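Local coordinates for protein alpha-amylase (Eisenia fetida, PDB 6M4K) that probably cleaves internal alpha-1,4-glucosidic linkages of starch-like polysaccharides, as a calcium- and chloride-dependent member of glycoside hydrolase family 13, at residues 234-239 / 301-306; 256-261 / 335-340; 267-272 / 325-330; 330-335 / 340-345; 349-352 / 358-361. All coordinates share one frame; numbering follows the deposited sequence. Where two conformers were deposited one is given.

Contact 1 (234-239 / 301-306)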
# COMPACT_ATOMS: atom_id res chain seq x y z
N TYR A 234 -1.29 -10.55 -1.86
CA TYR A 234 -2.24 -9.54 -2.30
C TYR A 234 -1.88 -9.08 -3.70
O TYR A 234 -0.71 -8.88 -4.02
CB TYR A 234 -2.44 -8.39 -1.30
CG TYR A 234 -1.21 -7.62 -0.86
CD1 TYR A 234 -0.37 -8.14 0.12
CD2 TYR A 234 -0.91 -6.38 -1.39
CE1 TYR A 234 0.74 -7.44 0.57
CE2 TYR A 234 0.19 -5.65 -0.94
CZ TYR A 234 1.01 -6.19 0.03
OH TYR A 234 2.12 -5.50 0.49
N GLN A 235 -2.89 -8.96 -4.55
CA GLN A 235 -2.72 -8.86 -5.99
C GLN A 235 -3.07 -7.45 -6.42
O GLN A 235 -4.16 -6.96 -6.10
CB GLN A 235 -3.63 -9.87 -6.68
CG GLN A 235 -3.30 -11.30 -6.36
CD GLN A 235 -4.46 -12.22 -6.64
OE1 GLN A 235 -4.55 -12.84 -7.71
NE2 GLN A 235 -5.39 -12.29 -5.70
N GLU A 236 -2.16 -6.79 -7.13
CA GLU A 236 -2.47 -5.47 -7.67
C GLU A 236 -3.33 -5.67 -8.90
O GLU A 236 -2.84 -6.03 -9.98
CB GLU A 236 -1.21 -4.69 -8.03
CG GLU A 236 -1.60 -3.28 -8.48
CD GLU A 236 -0.71 -2.66 -9.55
OE1 GLU A 236 -0.00 -3.39 -10.29
OE2 GLU A 236 -0.74 -1.41 -9.66
N VAL A 237 -4.63 -5.44 -8.75
CA VAL A 237 -5.57 -5.42 -9.85
C VAL A 237 -6.21 -4.05 -9.83
O VAL A 237 -6.95 -3.72 -8.90
CB VAL A 237 -6.64 -6.51 -9.71
CG1 VAL A 237 -7.59 -6.47 -10.91
CG2 VAL A 237 -6.00 -7.88 -9.57
N ILE A 238 -5.92 -3.24 -10.85
CA ILE A 238 -6.51 -1.92 -10.96
C ILE A 238 -7.89 -2.08 -11.60
O ILE A 238 -8.00 -2.37 -12.80
CB ILE A 238 -5.63 -0.98 -11.79
CG1 ILE A 238 -4.22 -0.87 -11.19
CG2 ILE A 238 -6.28 0.40 -11.87
CD1 ILE A 238 -3.22 -0.16 -12.11
N ASP A 239 -8.94 -1.92 -10.81
CA ASP A 239 -10.31 -2.10 -11.30
C ASP A 239 -11.19 -1.00 -10.71
O ASP A 239 -11.63 -1.11 -9.56
CB ASP A 239 -10.85 -3.49 -10.96
CG ASP A 239 -12.31 -3.67 -11.35
OD1 ASP A 239 -12.82 -2.87 -12.16
OD2 ASP A 239 -12.93 -4.64 -10.86
N ASN A 301 -0.97 5.01 -3.56
CA ASN A 301 0.18 4.14 -3.77
C ASN A 301 1.22 4.90 -4.61
O ASN A 301 1.04 6.08 -4.95
CB ASN A 301 -0.21 2.77 -4.36
CG ASN A 301 -0.52 2.82 -5.84
OD1 ASN A 301 -0.65 3.90 -6.44
ND2 ASN A 301 -0.64 1.64 -6.46
N HIS A 302 2.30 4.21 -4.95
CA HIS A 302 3.42 4.88 -5.61
C HIS A 302 3.05 5.33 -7.02
O HIS A 302 3.59 6.32 -7.52
CB HIS A 302 4.64 3.96 -5.62
CG HIS A 302 4.47 2.71 -6.42
ND1 HIS A 302 3.86 1.57 -5.93
CD2 HIS A 302 4.83 2.43 -7.70
CE1 HIS A 302 3.85 0.65 -6.87
NE2 HIS A 302 4.43 1.14 -7.95
N ASP A 303 2.12 4.62 -7.67
CA ASP A 303 1.70 4.96 -9.02
C ASP A 303 0.73 6.13 -9.03
O ASP A 303 0.92 7.10 -9.77
CB ASP A 303 0.95 3.79 -9.67
CG ASP A 303 1.84 2.69 -10.12
OD1 ASP A 303 2.95 2.97 -10.63
OD2 ASP A 303 1.41 1.52 -10.00
N ASN A 304 -0.33 6.04 -8.23
CA ASN A 304 -1.36 7.06 -8.32
C ASN A 304 -1.01 8.34 -7.58
O ASN A 304 -1.62 9.38 -7.87
CB ASN A 304 -2.76 6.51 -8.04
CG ASN A 304 -2.98 6.09 -6.59
OD1 ASN A 304 -2.25 6.51 -5.68
ND2 ASN A 304 -4.03 5.30 -6.36
N GLN A 305 -0.02 8.33 -6.68
CA GLN A 305 0.46 9.62 -6.17
C GLN A 305 1.22 10.41 -7.23
O GLN A 305 1.50 11.59 -7.02
CB GLN A 305 1.29 9.48 -4.88
CG GLN A 305 2.67 8.86 -5.07
CD GLN A 305 3.54 8.82 -3.82
OE1 GLN A 305 4.76 8.61 -3.94
NE2 GLN A 305 2.96 9.03 -2.63
N ARG A 306 1.56 9.77 -8.35
CA ARG A 306 2.19 10.41 -9.50
C ARG A 306 1.18 10.70 -10.61
O ARG A 306 1.59 10.99 -11.74
CB ARG A 306 3.34 9.55 -10.04
CG ARG A 306 4.54 9.59 -9.12
CD ARG A 306 5.58 8.46 -9.31
NE ARG A 306 6.69 8.82 -8.45
CZ ARG A 306 6.69 8.67 -7.13
NH1 ARG A 306 5.71 8.01 -6.52
NH2 ARG A 306 7.70 9.13 -6.41
O HOH W 1 -1.31 1.39 -9.34
O HOH W 2 0.64 -0.27 -11.47
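Glu236 and Asp303 approach each other obliquely with water between their oxygens, OE2 of the glutamate 3.7 Å from OD2 of the aspartate and the carboxylate planes 25° apart. Two carboxylate oxygens make poor direct neighbours, and water mediates the meeting. One water lies 2.9 Å from Glu236 OE2, and the same water is 2.8 Å from Asp303 OD2 and accepts a hydrogen bond from Asn301 ND2. A second water site touches both oxygens at distances too short to be trusted, and Asp303 was modelled in two conformers, so the finer details of this bridge are doubtful. The reach of Glu236 comes from its CG, which stands anti to the backbone N (chi1 -175°), while a bend further along turns the carboxylate; its other oxygen, OE1, accepts from Ala201 N. This is the C-terminal rim of a parallel (beta/alpha)8 barrel, where Glu236 follows strand 232-235 and Asp303 sits in the loop after strand 295-297. Family 13 enzymes carry their active-site carboxylates on this rim; an acetate, probably from the crystallisation liquor, lies about 5 Å from the Glu236 side chain. Behind the first shell, two asparagines exchange bonds: Asn304 N gives to Asn301 OD1 at 2.8 Å, an Asx motif, and Asn301 N gives to Asn304 OD1 at 2.9 Å. With OD1 so engaged, the amide of Asn301 is held with ND2 toward the bridging water. Farther out, Arg306 NH1 ties the loop by donating to His302 O at 2.9 Å and to Gln305 OE1 at 2.8 Å.

Contact 2 (256-261 / 335-340); sequences VTEFKH and WDYGHV
His261 and Tyr337 meet rim to rim on the outer side of the (beta/alpha)8 barrel, where the start of helix 259-270 comes beside the turn that leads into the last barrel strand, 339-344. Their ring planes are only 17° apart, yet the centroids lie 5.8 Å from each other, so neither ring covers the other. Instead ND1 of His261 sits in the plane of the tyrosine ring, at its edge, opposite the CD2-CE2 bond and 3.6 Å from Tyr337 CD2. The two side chains run past each other in opposite directions, each with CG anti to its own backbone N. Both rings suit this edge contact while carrying a polar atom bonded elsewhere: His261 NE2 is hydrogen-bonded to Glu332 OE1, and Tyr337 OH to Leu290 O. Just before strand 339-344, Gly338 has a positive phi (84°), a value that favours glycine. Glu258 completes the surface at the phenol end, its methylene CG 3.8 Å from Tyr337 OH. As the N-cap residue it also serves its own helix, for while OE1 accepts from Leu290 N, OE2 takes Lys260 N at 2.9 Å, the donor standing above the carboxylate plane.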
# COMPACT_ATOMS: atom_id res chain seq x y z
N VAL A 256 -6.97 -8.65 -2.90
CA VAL A 256 -6.85 -7.80 -4.08
C VAL A 256 -6.83 -6.35 -3.62
O VAL A 256 -7.59 -5.96 -2.73
CB VAL A 256 -8.00 -8.05 -5.08
CG1 VAL A 256 -7.86 -7.15 -6.29
CG2 VAL A 256 -8.02 -9.53 -5.50
N THR A 257 -5.94 -5.56 -4.22
CA THR A 257 -5.94 -4.12 -4.01
C THR A 257 -7.28 -3.53 -4.43
O THR A 257 -7.71 -3.71 -5.58
CB THR A 257 -4.85 -3.48 -4.88
OG1 THR A 257 -5.06 -3.88 -6.25
CG2 THR A 257 -3.46 -3.90 -4.44
N GLU A 258 -7.91 -2.78 -3.54
CA GLU A 258 -9.18 -2.13 -3.88
C GLU A 258 -8.91 -0.65 -4.19
O GLU A 258 -8.91 0.20 -3.30
CB GLU A 258 -10.20 -2.32 -2.76
CG GLU A 258 -11.55 -1.63 -2.99
CD GLU A 258 -12.16 -1.93 -4.35
OE1 GLU A 258 -13.17 -2.68 -4.41
OE2 GLU A 258 -11.66 -1.41 -5.37
N PHE A 259 -8.67 -0.36 -5.47
CA PHE A 259 -8.42 1.03 -5.87
C PHE A 259 -9.67 1.90 -5.76
O PHE A 259 -9.55 3.14 -5.71
CB PHE A 259 -7.84 1.06 -7.28
CG PHE A 259 -6.38 0.71 -7.34
CD1 PHE A 259 -5.97 -0.62 -7.40
CD2 PHE A 259 -5.43 1.72 -7.31
CE1 PHE A 259 -4.61 -0.93 -7.44
CE2 PHE A 259 -4.07 1.41 -7.35
CZ PHE A 259 -3.67 0.09 -7.41
N LYS A 260 -10.87 1.32 -5.71
CA LYS A 260 -12.05 2.16 -5.52
C LYS A 260 -12.04 2.84 -4.16
O LYS A 260 -12.62 3.91 -4.00
CB LYS A 260 -13.33 1.34 -5.66
CG LYS A 260 -13.55 0.77 -7.05
CD LYS A 260 -14.69 -0.26 -7.06
CE LYS A 260 -14.90 -0.87 -8.44
NZ LYS A 260 -15.92 -1.96 -8.39
N HIS A 261 -11.38 2.22 -3.18
CA HIS A 261 -11.38 2.74 -1.81
C HIS A 261 -10.74 4.13 -1.76
O HIS A 261 -11.34 5.09 -1.27
CB HIS A 261 -10.65 1.70 -0.95
CG HIS A 261 -10.27 2.14 0.42
ND1 HIS A 261 -10.98 1.77 1.55
CD2 HIS A 261 -9.19 2.82 0.87
CE1 HIS A 261 -10.37 2.23 2.62
NE2 HIS A 261 -9.27 2.87 2.23
N TRP A 335 -12.08 3.06 10.76
CA TRP A 335 -13.15 2.24 10.21
C TRP A 335 -12.77 0.76 10.31
O TRP A 335 -11.69 0.40 10.79
CB TRP A 335 -13.41 2.64 8.76
CG TRP A 335 -14.79 2.39 8.19
CD1 TRP A 335 -15.09 1.62 7.10
CD2 TRP A 335 -16.02 2.98 8.63
NE1 TRP A 335 -16.44 1.68 6.85
CE2 TRP A 335 -17.03 2.51 7.78
CE3 TRP A 335 -16.36 3.85 9.67
CZ2 TRP A 335 -18.36 2.88 7.93
CZ3 TRP A 335 -17.67 4.23 9.82
CH2 TRP A 335 -18.66 3.74 8.96
N ASP A 336 -13.67 -0.11 9.89
CA ASP A 336 -13.40 -1.55 9.83
C ASP A 336 -13.70 -1.99 8.40
O ASP A 336 -14.84 -2.31 8.07
CB ASP A 336 -14.23 -2.32 10.84
CG ASP A 336 -13.88 -3.79 10.88
OD1 ASP A 336 -12.83 -4.18 10.32
OD2 ASP A 336 -14.65 -4.58 11.47
N TYR A 337 -12.67 -1.99 7.57
CA TYR A 337 -12.81 -2.36 6.17
C TYR A 337 -11.43 -2.55 5.55
O TYR A 337 -10.68 -1.58 5.35
CB TYR A 337 -13.60 -1.31 5.37
CG TYR A 337 -13.67 -1.66 3.89
CD1 TYR A 337 -14.51 -2.68 3.44
CD2 TYR A 337 -12.89 -0.99 2.96
CE1 TYR A 337 -14.58 -3.01 2.09
CE2 TYR A 337 -12.94 -1.32 1.62
CZ TYR A 337 -13.78 -2.33 1.19
OH TYR A 337 -13.81 -2.62 -0.16
N GLY A 338 -11.09 -3.80 5.25
CA GLY A 338 -9.89 -4.10 4.50
C GLY A 338 -8.64 -4.18 5.35
O GLY A 338 -8.60 -3.76 6.51
N HIS A 339 -7.61 -4.75 4.75
CA HIS A 339 -6.27 -4.74 5.34
C HIS A 339 -5.59 -3.44 4.93
O HIS A 339 -5.36 -3.21 3.74
CB HIS A 339 -5.47 -5.93 4.83
CG HIS A 339 -4.17 -6.12 5.54
ND1 HIS A 339 -3.13 -6.85 5.03
CD2 HIS A 339 -3.76 -5.66 6.75
CE1 HIS A 339 -2.13 -6.85 5.89
NE2 HIS A 339 -2.49 -6.13 6.95
N VAL A 340 -5.26 -2.60 5.91
CA VAL A 340 -4.79 -1.24 5.65
C VAL A 340 -3.29 -1.20 5.41
O VAL A 340 -2.50 -1.69 6.23
CB VAL A 340 -5.16 -0.30 6.81
CG1 VAL A 340 -4.57 1.10 6.56
CG2 VAL A 340 -6.68 -0.23 6.98

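Contact 3 (267-272 / 325-330)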
# COMPACT_ATOMS: atom_id res chain seq x y z
N ASN A 267 -12.36 11.45 -3.27
CA ASN A 267 -13.45 12.31 -3.72
C ASN A 267 -14.26 12.85 -2.55
O ASN A 267 -14.68 14.01 -2.56
CB ASN A 267 -14.34 11.53 -4.70
CG ASN A 267 -13.77 11.50 -6.10
OD1 ASN A 267 -13.06 12.42 -6.51
ND2 ASN A 267 -14.06 10.44 -6.84
N VAL A 268 -14.52 12.02 -1.54
CA VAL A 268 -15.35 12.45 -0.42
C VAL A 268 -14.65 13.54 0.38
O VAL A 268 -15.22 14.61 0.65
CB VAL A 268 -15.76 11.27 0.47
CG1 VAL A 268 -16.38 11.78 1.76
CG2 VAL A 268 -16.75 10.36 -0.27
N VAL A 269 -13.39 13.30 0.77
CA VAL A 269 -12.69 14.27 1.61
C VAL A 269 -12.43 15.56 0.85
O VAL A 269 -12.44 16.66 1.43
CB VAL A 269 -11.43 13.65 2.23
CG1 VAL A 269 -10.60 14.69 2.97
CG2 VAL A 269 -11.82 12.52 3.17
N ARG A 270 -12.19 15.47 -0.46
CA ARG A 270 -12.03 16.66 -1.28
C ARG A 270 -13.35 17.36 -1.56
O ARG A 270 -13.34 18.49 -2.07
CB ARG A 270 -11.44 16.28 -2.63
CG ARG A 270 -9.96 15.88 -2.59
CD ARG A 270 -9.56 15.34 -3.93
NE ARG A 270 -8.13 15.08 -4.04
CZ ARG A 270 -7.23 15.99 -4.40
NH1 ARG A 270 -7.60 17.24 -4.68
NH2 ARG A 270 -5.95 15.66 -4.48
N LYS A 271 -14.49 16.72 -1.26
CA LYS A 271 -15.81 17.26 -1.59
C LYS A 271 -15.99 17.46 -3.09
O LYS A 271 -16.68 18.38 -3.52
CB LYS A 271 -16.12 18.55 -0.84
CG LYS A 271 -15.97 18.44 0.65
CD LYS A 271 -16.11 19.81 1.25
CE LYS A 271 -15.27 19.90 2.48
NZ LYS A 271 -15.21 21.27 3.06
N ASN A 272 -15.35 16.61 -3.89
CA ASN A 272 -15.47 16.70 -5.34
C ASN A 272 -16.92 16.46 -5.75
O ASN A 272 -17.59 15.56 -5.22
CB ASN A 272 -14.58 15.66 -6.01
CG ASN A 272 -13.12 16.08 -6.06
OD1 ASN A 272 -12.79 17.25 -5.88
ND2 ASN A 272 -12.24 15.13 -6.34
N TYR A 325 -5.19 14.50 3.42
CA TYR A 325 -4.64 13.15 3.46
C TYR A 325 -4.71 12.55 4.85
O TYR A 325 -5.03 11.37 5.02
CB TYR A 325 -3.19 13.23 3.02
CG TYR A 325 -2.45 11.95 2.78
CD1 TYR A 325 -2.80 11.08 1.75
CD2 TYR A 325 -1.32 11.64 3.52
CE1 TYR A 325 -2.07 9.92 1.50
CE2 TYR A 325 -0.59 10.49 3.28
CZ TYR A 325 -0.97 9.64 2.27
OH TYR A 325 -0.20 8.53 2.04
N LYS A 326 -4.43 13.36 5.87
CA LYS A 326 -4.52 12.86 7.24
C LYS A 326 -5.97 12.57 7.62
O LYS A 326 -6.23 11.62 8.37
CB LYS A 326 -3.90 13.86 8.21
CG LYS A 326 -2.39 13.91 8.15
CD LYS A 326 -1.84 14.92 9.13
CE LYS A 326 -1.98 16.33 8.60
NZ LYS A 326 -1.36 17.31 9.54
N ILE A 327 -6.91 13.39 7.15
CA ILE A 327 -8.32 13.12 7.43
C ILE A 327 -8.74 11.79 6.83
O ILE A 327 -9.36 10.95 7.49
CB ILE A 327 -9.20 14.27 6.92
CG1 ILE A 327 -8.93 15.54 7.73
CG2 ILE A 327 -10.67 13.88 7.00
CD1 ILE A 327 -9.58 16.79 7.13
N ALA A 328 -8.42 11.58 5.55
CA ALA A 328 -8.79 10.34 4.87
C ALA A 328 -8.13 9.14 5.54
O ALA A 328 -8.76 8.09 5.70
CB ALA A 328 -8.38 10.42 3.40
N THR A 329 -6.85 9.26 5.90
CA THR A 329 -6.14 8.15 6.53
C THR A 329 -6.71 7.86 7.91
O THR A 329 -6.87 6.70 8.30
CB THR A 329 -4.63 8.44 6.60
OG1 THR A 329 -4.12 8.65 5.28
CG2 THR A 329 -3.90 7.26 7.23
N ALA A 330 -7.04 8.91 8.68
CA ALA A 330 -7.62 8.69 9.99
C ALA A 330 -8.95 7.95 9.88
O ALA A 330 -9.22 7.02 10.64
CB ALA A 330 -7.82 10.03 10.71
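Val269 and Ala328 bring two helices of the (beta/alpha)8 barrel's outer layer together, their CA atoms only 6.4 Å apart. One is the final turn of helix 259-270, the other the middle of helix 322-334; these follow the sixth and seventh barrel strands. So close an approach is possible because alanine offers nothing bulkier than a methyl. Val269 does most of the touching on its side, and its beta-branch supplies two methyls for two neighbours. CG1, anti to the backbone N (chi1 173°), reaches Ile327 CG2 at 4.1 Å, while CG2 rests 4.0 Å from Ala328 CB and also brushes Ala328 CA. In Ile327 the longer CG1 arm lies anti to the carbonyl carbon and leaves CG2 to make the contact; Met492 of strand 492-496 lies against the same side chain. No hydrogen bond crosses the interface, as expected where all three side chains are aliphatic and buried. Just beyond Val269 the first helix ends in a Schellman motif: Lys271 takes up a positive phi of 60°, Asn272 N bonds back to Asn267 O at 3.0 Å, and Lys271 N to Val268 O at 2.9 Å. A side-chain bond reinforces this closure. Asn272 ND2, which also bonds Gly314 O, gives to Asn267 OD1, itself also bonded to Thr315 OG1, at 2.8 Å, nearly straight at 172° and lying within both amide planes.

Contact 4 (330-335 / 340-345)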
# COMPACT_ATOMS: atom_id res chain seq x y z
N ALA A 330 -7.04 8.91 8.68
CA ALA A 330 -7.62 8.69 9.99
C ALA A 330 -8.95 7.95 9.88
O ALA A 330 -9.22 7.02 10.64
CB ALA A 330 -7.82 10.03 10.71
N PHE A 331 -9.80 8.37 8.94
CA PHE A 331 -11.04 7.64 8.72
C PHE A 331 -10.77 6.17 8.39
O PHE A 331 -11.37 5.27 8.98
CB PHE A 331 -11.89 8.28 7.62
CG PHE A 331 -13.14 7.49 7.34
CD1 PHE A 331 -14.24 7.63 8.16
CD2 PHE A 331 -13.17 6.57 6.30
CE1 PHE A 331 -15.38 6.88 7.93
CE2 PHE A 331 -14.31 5.80 6.08
CZ PHE A 331 -15.41 5.96 6.89
N GLU A 332 -9.87 5.93 7.44
CA GLU A 332 -9.58 4.56 7.00
C GLU A 332 -9.10 3.70 8.17
O GLU A 332 -9.47 2.52 8.26
CB GLU A 332 -8.54 4.62 5.89
CG GLU A 332 -7.80 3.35 5.61
CD GLU A 332 -6.65 3.62 4.68
OE1 GLU A 332 -6.83 3.42 3.48
OE2 GLU A 332 -5.57 4.06 5.17
N LEU A 333 -8.30 4.27 9.06
CA LEU A 333 -7.74 3.52 10.19
C LEU A 333 -8.77 3.31 11.29
O LEU A 333 -8.70 2.31 12.01
CB LEU A 333 -6.52 4.26 10.74
CG LEU A 333 -5.26 4.08 9.90
CD1 LEU A 333 -4.20 5.09 10.29
CD2 LEU A 333 -4.71 2.66 10.06
N ALA A 334 -9.70 4.25 11.46
CA ALA A 334 -10.72 4.11 12.49
C ALA A 334 -11.87 3.21 12.06
O ALA A 334 -12.57 2.68 12.92
CB ALA A 334 -11.30 5.49 12.83
N TRP A 335 -12.08 3.06 10.76
CA TRP A 335 -13.15 2.24 10.21
C TRP A 335 -12.77 0.76 10.31
O TRP A 335 -11.69 0.40 10.79
CB TRP A 335 -13.41 2.64 8.76
CG TRP A 335 -14.79 2.39 8.19
CD1 TRP A 335 -15.09 1.62 7.10
CD2 TRP A 335 -16.02 2.98 8.63
NE1 TRP A 335 -16.44 1.68 6.85
CE2 TRP A 335 -17.03 2.51 7.78
CE3 TRP A 335 -16.36 3.85 9.67
CZ2 TRP A 335 -18.36 2.88 7.93
CZ3 TRP A 335 -17.67 4.23 9.82
CH2 TRP A 335 -18.66 3.74 8.96
N VAL A 340 -5.26 -2.60 5.91
CA VAL A 340 -4.79 -1.24 5.65
C VAL A 340 -3.29 -1.20 5.41
O VAL A 340 -2.50 -1.69 6.23
CB VAL A 340 -5.16 -0.30 6.81
CG1 VAL A 340 -4.57 1.10 6.56
CG2 VAL A 340 -6.68 -0.23 6.98
N ARG A 341 -2.90 -0.58 4.29
CA ARG A 341 -1.51 -0.29 3.99
C ARG A 341 -1.35 1.23 3.91
O ARG A 341 -2.14 1.91 3.25
CB ARG A 341 -1.12 -0.91 2.64
CG ARG A 341 0.33 -0.66 2.24
CD ARG A 341 0.63 -1.17 0.83
NE ARG A 341 -0.11 -0.42 -0.18
CZ ARG A 341 -0.31 -0.83 -1.43
NH1 ARG A 341 0.18 -1.97 -1.86
NH2 ARG A 341 -1.02 -0.07 -2.28
N LEU A 342 -0.34 1.76 4.60
CA LEU A 342 0.02 3.17 4.50
C LEU A 342 1.20 3.34 3.55
O LEU A 342 2.21 2.64 3.67
CB LEU A 342 0.42 3.74 5.86
CG LEU A 342 -0.53 3.57 7.04
CD1 LEU A 342 -0.08 4.41 8.22
CD2 LEU A 342 -1.95 3.95 6.65
N MET A 343 1.07 4.27 2.62
CA MET A 343 2.20 4.66 1.79
C MET A 343 3.24 5.40 2.62
O MET A 343 2.91 6.14 3.56
CB MET A 343 1.68 5.59 0.68
CG MET A 343 2.74 6.10 -0.29
SD MET A 343 3.48 4.71 -1.16
CE MET A 343 4.79 5.59 -2.02
N SER A 344 4.51 5.20 2.29
CA SER A 344 5.60 6.01 2.84
C SER A 344 6.46 6.47 1.68
O SER A 344 7.02 5.65 0.95
CB SER A 344 6.42 5.23 3.87
OG SER A 344 7.19 6.14 4.65
N SER A 345 6.54 7.80 1.50
CA SER A 345 6.97 8.40 0.25
C SER A 345 8.30 9.14 0.37
O SER A 345 8.78 9.46 1.46
CB SER A 345 5.93 9.42 -0.23
OG SER A 345 4.64 8.85 -0.23
O HOH W 3 -3.58 4.29 3.47
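Helix 330-334 and strand 340-344 run nearly antiparallel, their axes 9.7 Å apart at an angle of 155°, and Leu333 and Val340 have the closest CA atoms. Val340 points its side chain at the helix and is touched by two residues. Its CG1 lies 3.8 Å from Leu333 CD2, the leucine crossing at about a right angle, and the same methyl comes 3.4 Å from Glu332 OE2. A branched valine suits this spot because its second methyl, CG2, packs at 4.0 Å on the aliphatic CG of Glu332. The helix and strand form the returning half of a beta-alpha-beta crossover, which carries the chain from strand 295-297 over the outside of the (beta/alpha)8 barrel to its eighth and last strand. Arg341, the alternate residue, points away from the helix; its NH1 is hydrogen-bonded to Gln46 OE1. The buried carboxylate of Glu332 is not left to the hydrocarbon: extended beyond CG, the chain carries OE1 to His261 NE2, while a water stands 2.6 Å from OE2 and 2.8 Å from Arg341 O. Leu342, two residues further along the strand, makes a loose apolar contact from CD2 to Leu333 CD1 at 4.4 Å; that methyl also lies 3.9 Å from Glu332 OE2.

Contact 5 (349-352 / 358-361); sequences PRNI and TNDW
Asn351 and Thr358 are joined twice, once through the backbone and once through their side chains. Thr358 N gives to Asn351 O at 2.9 Å, and Asn351 ND2 gives to Thr358 OG1 at 2.9 Å, a nearly straight bond of 171° that lies in the plane of the amide. The asparagine reaches across because its CG is anti to the backbone N (chi1 -174°); Thr358 offers OG1 as acceptor, and the same hydroxyl donates weakly to Asn359 OD1. Asn359 adds a third bond, ND2 to Pro349 O at 2.8 Å, approaching in the carbonyl plane; the same nitrogen rests 3.5 Å from Asn351 CB. Asparagine works well in both segments, being short and able to donate to a carbonyl or hydroxyl. These bonds form at the surface, even at an exposed Thr358. The fit is looser where the exposed ring of Pro349 merely approaches, CG 3.8 Å from Asn359 ND2, near a crystal neighbour and a pentaethylene glycol probably from the crystallisation liquor. Asp357 braces the base by accepting from both Asn351 N and Asn359 N. The two segments close the base of a short beta-hairpin, strands 352-353 and 356-357, in the loop following the last (beta/alpha)8 barrel strand.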
# COMPACT_ATOMS: atom_id res chain seq x y z
N PRO A 349 10.36 16.70 -7.50
CA PRO A 349 9.87 17.99 -8.04
C PRO A 349 8.64 17.81 -8.92
O PRO A 349 8.67 18.01 -10.15
CB PRO A 349 11.09 18.51 -8.81
CG PRO A 349 11.75 17.27 -9.30
CD PRO A 349 11.61 16.27 -8.17
N ARG A 350 7.53 17.41 -8.30
CA ARG A 350 6.28 17.25 -9.04
C ARG A 350 5.96 18.52 -9.81
O ARG A 350 6.02 19.62 -9.25
CB ARG A 350 5.14 16.92 -8.07
CG ARG A 350 3.83 16.52 -8.77
CD ARG A 350 2.69 16.31 -7.78
NE ARG A 350 2.21 17.60 -7.30
CZ ARG A 350 1.09 17.78 -6.61
NH1 ARG A 350 0.31 16.75 -6.31
NH2 ARG A 350 0.73 19.00 -6.24
N ASN A 351 5.63 18.37 -11.09
CA ASN A 351 5.55 19.52 -12.00
C ASN A 351 4.44 19.22 -13.01
O ASN A 351 4.69 18.66 -14.08
CB ASN A 351 6.90 19.73 -12.68
CG ASN A 351 6.93 20.98 -13.52
OD1 ASN A 351 6.76 22.07 -13.01
ND2 ASN A 351 7.14 20.82 -14.82
N ILE A 352 3.21 19.57 -12.64
CA ILE A 352 2.04 19.16 -13.42
C ILE A 352 1.82 20.14 -14.57
O ILE A 352 1.61 21.34 -14.35
CB ILE A 352 0.80 19.01 -12.54
CG1 ILE A 352 1.06 17.95 -11.46
CG2 ILE A 352 -0.42 18.62 -13.39
CD1 ILE A 352 0.09 18.00 -10.29
N THR A 358 5.56 16.19 -15.38
CA THR A 358 6.70 15.98 -16.26
C THR A 358 7.85 15.28 -15.56
O THR A 358 8.72 14.71 -16.23
CB THR A 358 7.23 17.32 -16.84
OG1 THR A 358 7.80 18.12 -15.80
CG2 THR A 358 6.11 18.10 -17.52
N ASN A 359 7.88 15.33 -14.24
CA ASN A 359 8.98 14.79 -13.45
C ASN A 359 8.56 13.56 -12.68
O ASN A 359 9.19 13.22 -11.67
CB ASN A 359 9.55 15.87 -12.54
CG ASN A 359 10.00 17.10 -13.30
OD1 ASN A 359 10.26 17.04 -14.50
ND2 ASN A 359 10.06 18.22 -12.60
N ASP A 360 7.52 12.86 -13.16
CA ASP A 360 7.00 11.70 -12.45
C ASP A 360 7.93 10.51 -12.51
O ASP A 360 7.63 9.49 -11.88
CB ASP A 360 5.59 11.33 -12.93
CG ASP A 360 5.52 10.96 -14.41
OD1 ASP A 360 6.56 10.89 -15.09
OD2 ASP A 360 4.38 10.72 -14.90
N TRP A 361 9.05 10.61 -13.23
CA TRP A 361 10.03 9.55 -13.34
C TRP A 361 11.07 9.59 -12.22
O TRP A 361 11.77 8.60 -12.01
CB TRP A 361 10.76 9.67 -14.69
CG TRP A 361 11.42 11.02 -14.90
CD1 TRP A 361 10.87 12.13 -15.50
CD2 TRP A 361 12.75 11.39 -14.51
NE1 TRP A 361 11.79 13.17 -15.50
CE2 TRP A 361 12.94 12.74 -14.91
CE3 TRP A 361 13.79 10.72 -13.87
CZ2 TRP A 361 14.15 13.42 -14.67
CZ3 TRP A 361 14.99 11.40 -13.64
CH2 TRP A 361 15.15 12.74 -14.05

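Following the chain, contact 1 opens at strand 232-235, contact 2 at strand 255-257 and contact 3 at the end of helix 259-270. Contact 1 closes first, at 301-306, so it crosses both later openings. Contact 3 closes next, at 325-330, lying wholly within the span of contact 2, which closes at 335-340. Contact 4 opens at 330-335, thus crossing contact 2, then shuts a short turn at 340-345. Contact 5 follows in series as a local surface loop. Contacts 1, 2 and 4 reach the barrel sheet; contact 3 joins helices 259-270 and 322-334 outside it. Gln235 O is probably hydrogen-bonded to Thr257 N, joining strands 232-235 and 255-257.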